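Protein-tyrosine-phosphatase (Chaetomium thermophilum var. thermophilum DSM 1495, PDB 5M43) probably removes phosphate groups from phosphotyrosine, and perhaps phosphoserine and phosphothreonine, as the dual-specificity phosphatase domain of Yvh1. Local coordinates at residues A[33-38]-A[111-116]; A[69-74]-A[161-166]. All coordinates share one frame; numbering follows the deposited sequence.

Contact 1. Residues A[33-38]-A[111-116]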
loop_
_atom_site.group_PDB
_atom_site.type_symbol
_atom_site.label_atom_id
_atom_site.label_comp_id
_atom_site.label_asym_id
_atom_site.label_seq_id
_atom_site.Cartn_x
_atom_site.Cartn_y
_atom_site.Cartn_z
ATOM N N HIS A 33 6.269 -5.025 -9.318
ATOM C CA HIS A 33 6.582 -5.139 -7.896
ATOM C C HIS A 33 5.312 -5.530 -7.189
ATOM O O HIS A 33 4.271 -4.935 -7.453
ATOM C CB HIS A 33 7.093 -3.814 -7.277
ATOM C CG HIS A 33 8.439 -3.395 -7.766
ATOM N ND1 HIS A 33 8.680 -2.997 -9.061
ATOM C CD2 HIS A 33 9.611 -3.259 -7.102
ATOM C CE1 HIS A 33 9.961 -2.663 -9.185
ATOM N NE2 HIS A 33 10.546 -2.825 -8.007
ATOM N N ILE A 34 5.388 -6.513 -6.294
ATOM C CA ILE A 34 4.230 -6.918 -5.497
ATOM C C ILE A 34 4.615 -6.848 -4.021
ATOM O O ILE A 34 5.589 -7.494 -3.597
ATOM C CB ILE A 34 3.750 -8.334 -5.850
ATOM C CG1 ILE A 34 3.246 -8.370 -7.322
ATOM C CG2 ILE A 34 2.651 -8.812 -4.860
ATOM C CD1 ILE A 34 2.743 -9.718 -7.746
ATOM N N LEU A 35 3.866 -6.053 -3.248
ATOM C CA LEU A 35 3.947 -6.066 -1.780
ATOM C C LEU A 35 2.745 -6.839 -1.262
ATOM O O LEU A 35 1.600 -6.399 -1.439
ATOM C CB LEU A 35 3.946 -4.629 -1.262
ATOM C CG LEU A 35 3.856 -4.515 0.268
ATOM C CD1 LEU A 35 5.063 -5.196 0.938
ATOM C CD2 LEU A 35 3.761 -3.054 0.701
ATOM N N SER A 36 3.009 -7.992 -0.635
ATOM C CA SER A 36 1.977 -8.791 0.021
ATOM C C SER A 36 1.933 -8.389 1.489
ATOM O O SER A 36 2.839 -8.725 2.267
ATOM C CB SER A 36 2.246 -10.291 -0.129
ATOM O OG SER A 36 2.470 -10.650 -1.496
ATOM N N VAL A 37 0.853 -7.721 1.896
ATOM C CA VAL A 37 0.686 -7.401 3.314
ATOM C C VAL A 37 -0.090 -8.582 3.885
ATOM O O VAL A 37 -1.257 -8.443 4.265
ATOM C CB VAL A 37 -0.041 -6.069 3.523
ATOM C CG1 VAL A 37 0.058 -5.607 4.973
ATOM C CG2 VAL A 37 0.600 -4.934 2.613
ATOM N N ILE A 38 0.500 -9.765 3.733
ATOM C CA ILE A 38 -0.034 -11.041 4.161
ATOM C C ILE A 38 1.021 -12.046 3.808
ATOM O O ILE A 38 1.809 -11.794 2.964
ATOM C CB ILE A 38 -1.357 -11.320 3.402
ATOM C CG1 ILE A 38 -2.009 -12.614 3.857
ATOM C CG2 ILE A 38 -1.140 -11.390 1.913
ATOM C CD1 ILE A 38 -3.393 -12.744 3.302
ATOM N N VAL A 111 -4.720 -1.848 2.184
ATOM C CA VAL A 111 -5.167 -0.466 2.169
ATOM C C VAL A 111 -4.401 0.325 3.217
ATOM O O VAL A 111 -4.090 1.503 3.011
ATOM C CB VAL A 111 -6.695 -0.417 2.398
ATOM C CG1 VAL A 111 -7.246 0.991 2.637
ATOM C CG2 VAL A 111 -7.408 -0.975 1.147
ATOM N N THR A 112 -4.181 -0.285 4.398
ATOM C CA THR A 112 -3.375 0.404 5.407
ATOM C C THR A 112 -1.985 0.734 4.887
ATOM O O THR A 112 -1.463 1.847 5.102
ATOM C CB THR A 112 -3.312 -0.476 6.663
ATOM O OG1 THR A 112 -4.627 -0.619 7.206
ATOM C CG2 THR A 112 -2.342 0.183 7.727
ATOM N N ALA A 113 -1.363 -0.220 4.195
ATOM C CA ALA A 113 -0.043 0.056 3.616
ATOM C C ALA A 113 -0.090 1.194 2.608
ATOM O O ALA A 113 0.817 2.047 2.601
ATOM C CB ALA A 113 0.491 -1.229 2.963
ATOM N N ILE A 114 -1.123 1.222 1.763
ATOM C CA ILE A 114 -1.220 2.288 0.753
ATOM C C ILE A 114 -1.443 3.619 1.430
ATOM O O ILE A 114 -0.839 4.618 1.052
ATOM C CB ILE A 114 -2.341 1.962 -0.235
ATOM C CG1 ILE A 114 -1.790 0.839 -1.121
ATOM C CG2 ILE A 114 -2.786 3.269 -0.996
ATOM C CD1 ILE A 114 -2.681 0.425 -2.194
ATOM N N ILE A 115 -2.330 3.660 2.436
ATOM C CA ILE A 115 -2.563 4.909 3.139
ATOM C C ILE A 115 -1.262 5.403 3.778
ATOM O O ILE A 115 -0.970 6.602 3.764
ATOM C CB ILE A 115 -3.695 4.744 4.163
ATOM C CG1 ILE A 115 -5.039 4.571 3.416
ATOM C CG2 ILE A 115 -3.694 5.927 5.159
ATOM C CD1 ILE A 115 -6.113 4.254 4.469
ATOM N N ALA A 116 -0.483 4.491 4.396
ATOM C CA ALA A 116 0.777 4.930 4.996
ATOM C C ALA A 116 1.682 5.600 3.972
ATOM O O ALA A 116 2.347 6.596 4.283
ATOM C CB ALA A 116 1.507 3.736 5.617
#
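The helix that follows the phosphate-binding P-loop of this cysteine phosphatase, 109-121, meets the central mixed sheet where Val37 and Leu35 touch Ala113. The signature sequence HCxxGxxRS links strand 99-102 to helix 109-121, so Ala113 sits about one turn into the helix. Its CB faces the neighbouring strand and is touched by two methyl groups. The closer is Val37 CG2, 3.7 Å from Ala113 CB; a lighter contact comes from Leu35 CD2, 4.4 Å from the same CB. Leu35 and Val37, two residues apart, send their side chains out on one side of the chain, and Leu35 CD2 lies 4.1 Å from Val37 CG2. The three carbons thus form a small triangle with the alanine methyl at one corner. The valine is turned with CG1 anti to its backbone N (chi1 -168°), which sends CG2 rather than CG1 to the helix. With so short a side chain on the helical side, the backbones come close: the CA atoms of Val37 and Ala113 are 7.5 Å apart. No hydrogen bond spans the interface, which is wholly apolar and small, with 78 Å² buried. Val37 is also the centre of an inverse gamma turn, closed by a weak bond from Ile38 N to Ser36 O. Ser36, between Leu35 and Val37, points the other way, its OG hydrogen-bonded to His102 and His54. Strand 33-36 is an inner strand, paired through its backbone with strands 99-102 and 53-56, and helix 71-83 completes the apolar layer by setting Ile74 and Phe77 against Leu35 and Ile74 against Ala113.

Contact 2. Residues A[69-74]-A[161-166]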
loop_
_atom_site.group_PDB
_atom_site.type_symbol
_atom_site.label_atom_id
_atom_site.label_comp_id
_atom_site.label_asym_id
_atom_site.label_seq_id
_atom_site.Cartn_x
_atom_site.Cartn_y
_atom_site.Cartn_z
ATOM N N ILE A 69 4.946 -1.140 13.011
ATOM C CA ILE A 69 6.363 -1.505 12.988
ATOM C C ILE A 69 6.866 -1.718 11.557
ATOM O O ILE A 69 8.071 -1.554 11.267
ATOM C CB ILE A 69 6.584 -2.760 13.864
ATOM C CG1 ILE A 69 8.040 -3.087 13.916
ATOM C CG2 ILE A 69 5.886 -3.947 13.235
ATOM C CD1 ILE A 69 8.823 -2.106 14.680
ATOM N N HIS A 70 5.973 -2.140 10.667
ATOM C CA HIS A 70 6.307 -2.435 9.291
ATOM C C HIS A 70 6.200 -1.236 8.374
ATOM O O HIS A 70 6.595 -1.363 7.213
ATOM C CB HIS A 70 5.406 -3.545 8.760
ATOM C CG HIS A 70 5.598 -4.853 9.492
ATOM N ND1 HIS A 70 4.591 -5.482 10.220
ATOM C CD2 HIS A 70 6.682 -5.649 9.597
ATOM C CE1 HIS A 70 5.047 -6.621 10.708
ATOM N NE2 HIS A 70 6.325 -6.729 10.379
ATOM N N LEU A 71 5.648 -0.111 8.845
ATOM C CA LEU A 71 5.311 0.900 7.845
ATOM C C LEU A 71 6.557 1.537 7.221
ATOM O O LEU A 71 6.501 1.811 6.016
ATOM C CB LEU A 71 4.384 1.983 8.412
ATOM C CG LEU A 71 2.992 1.433 8.809
ATOM C CD1 LEU A 71 2.164 2.601 9.326
ATOM C CD2 LEU A 71 2.306 0.722 7.591
ATOM N N PRO A 72 7.678 1.733 7.902
ATOM C CA PRO A 72 8.840 2.278 7.164
ATOM C C PRO A 72 9.258 1.384 6.008
ATOM O O PRO A 72 9.464 1.871 4.876
ATOM C CB PRO A 72 9.915 2.396 8.256
ATOM C CG PRO A 72 9.119 2.718 9.560
ATOM C CD PRO A 72 7.899 1.734 9.373
ATOM N N LYS A 73 9.405 0.077 6.258
ATOM C CA LYS A 73 9.808 -0.845 5.199
ATOM C C LYS A 73 8.790 -0.902 4.071
ATOM O O LYS A 73 9.153 -0.994 2.881
ATOM C CB LYS A 73 9.988 -2.242 5.802
ATOM C CG LYS A 73 10.552 -3.244 4.833
ATOM C CD LYS A 73 10.808 -4.635 5.462
ATOM C CE LYS A 73 11.686 -5.509 4.524
ATOM N NZ LYS A 73 12.147 -6.806 5.120
ATOM N N ILE A 74 7.507 -0.896 4.435
ATOM C CA ILE A 74 6.412 -0.879 3.453
ATOM C C ILE A 74 6.500 0.335 2.549
ATOM O O ILE A 74 6.445 0.214 1.320
ATOM C CB ILE A 74 5.075 -0.921 4.201
ATOM C CG1 ILE A 74 4.862 -2.356 4.605
ATOM C CG2 ILE A 74 3.920 -0.381 3.292
ATOM C CD1 ILE A 74 3.624 -2.570 5.518
ATOM N N ARG A 161 -6.070 3.249 14.123
ATOM C CA ARG A 161 -5.336 3.886 15.222
ATOM C C ARG A 161 -3.848 3.981 14.907
ATOM O O ARG A 161 -3.206 4.996 15.214
ATOM C CB ARG A 161 -5.534 3.123 16.552
ATOM C CG ARG A 161 -6.958 3.229 17.022
ATOM C CD ARG A 161 -7.197 2.579 18.424
ATOM N NE ARG A 161 -6.805 1.168 18.560
ATOM C CZ ARG A 161 -7.679 0.144 18.485
ATOM N NH1 ARG A 161 -7.272 -1.123 18.669
ATOM N NH2 ARG A 161 -8.965 0.370 18.203
ATOM N N GLN A 162 -3.264 2.918 14.351
ATOM C CA GLN A 162 -1.827 2.933 14.073
ATOM C C GLN A 162 -1.484 3.897 12.961
ATOM O O GLN A 162 -0.391 4.436 12.954
ATOM C CB GLN A 162 -1.340 1.520 13.737
ATOM C CG GLN A 162 -1.536 0.571 14.954
ATOM C CD GLN A 162 -1.232 -0.874 14.706
ATOM O OE1 GLN A 162 -2.099 -1.746 14.940
ATOM N NE2 GLN A 162 -0.007 -1.174 14.400
ATOM N N LEU A 163 -2.376 4.055 11.982
ATOM C CA LEU A 163 -2.136 5.078 10.956
ATOM C C LEU A 163 -2.150 6.474 11.550
ATOM O O LEU A 163 -1.413 7.360 11.091
ATOM C CB LEU A 163 -3.192 4.975 9.847
ATOM C CG LEU A 163 -2.973 3.752 8.960
ATOM C CD1 LEU A 163 -4.242 3.578 8.081
ATOM C CD2 LEU A 163 -1.732 3.891 8.065
ATOM N N GLU A 164 -2.990 6.703 12.570
ATOM C CA GLU A 164 -2.951 7.990 13.254
ATOM C C GLU A 164 -1.629 8.150 13.979
ATOM O O GLU A 164 -1.024 9.235 13.940
ATOM C CB GLU A 164 -4.130 8.131 14.234
ATOM C CG GLU A 164 -5.508 8.271 13.547
ATOM C CD GLU A 164 -6.670 8.063 14.530
ATOM O OE1 GLU A 164 -7.800 7.852 14.043
ATOM O OE2 GLU A 164 -6.437 8.077 15.747
ATOM N N MET A 165 -1.137 7.069 14.602
ATOM C CA MET A 165 0.212 7.134 15.201
ATOM C C MET A 165 1.268 7.464 14.155
ATOM O O MET A 165 2.143 8.305 14.383
ATOM C CB MET A 165 0.579 5.799 15.865
ATOM C CG MET A 165 -0.470 5.243 16.746
ATOM S SD MET A 165 0.121 3.833 17.712
ATOM C CE MET A 165 0.077 2.370 16.853
ATOM N N TRP A 166 1.213 6.778 13.015
ATOM C CA TRP A 166 2.147 7.032 11.900
ATOM C C TRP A 166 2.193 8.513 11.518
ATOM O O TRP A 166 3.277 9.133 11.456
ATOM C CB TRP A 166 1.679 6.158 10.738
ATOM C CG TRP A 166 2.467 6.292 9.436
ATOM C CD1 TRP A 166 1.982 6.680 8.208
ATOM C CD2 TRP A 166 3.859 5.985 9.251
ATOM N NE1 TRP A 166 3.003 6.652 7.280
ATOM C CE2 TRP A 166 4.145 6.198 7.874
ATOM C CE3 TRP A 166 4.874 5.514 10.110
ATOM C CZ2 TRP A 166 5.393 5.981 7.335
ATOM C CZ3 TRP A 166 6.115 5.290 9.580
ATOM C CH2 TRP A 166 6.364 5.528 8.186
#
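Leu71 lies across one face of the Trp166 indole, a worked example of how an aliphatic side chain and an aromatic plate can join two helices in the core of a dual-specificity phosphatase domain. The helices are 71-83 and 157-168. Leu71 CB stands 3.9 Å from the centroid of the six-membered ring and only 8° from the ring normal, a CH-pi contact made almost straight down. Further along the same side chain, CD1 reaches the five-membered ring, 3.7 Å from Trp166 CG, so that both rings are touched by one leucine. The indole can extend toward Leu71 because its CG is anti to the backbone N (chi1 178°). Its NE1 does not take part in this packing but is hydrogen-bonded to Ala116 O of helix 109-121, which helps fix the plane of the ring. A leucine in place of Trp166 would probably leave the Ala116 carbonyl without its N-H partner and open a gap beside Leu71 where the indole had lain. Leu163, one turn earlier than Trp166, adds a looser methyl contact, its CD2 4.3 Å from Leu71 CD1. Beyond the leucine, Pro72 meets the far end of the indole obliquely, with Pro72 CG 4.0 Å from Trp166 CZ3.

How the contacts relate
The two contacts, whose centres lie 11 Å apart, meet at helix 109-121, which carries one segment of contact 1 and is touched by both segments of contact 2. Helix 71-83 bridges them: Ile74 CG2 packs 3.5 Å from Ala113 CB of contact 1, and Leu71 CD2 lies 3.7 Å from Ala116 CB. Helix 157-168 also reaches helix 109-121: Leu163 CD2 comes within 3.6 Å of Thr112 O. Along the chain the segments of the two contacts alternate. Contact 1 lies nearer the P-loop, since its helix starts where that phosphate-binding loop ends; contact 2 joins two helices, 71-83 and 157-168, that both pack against that helix.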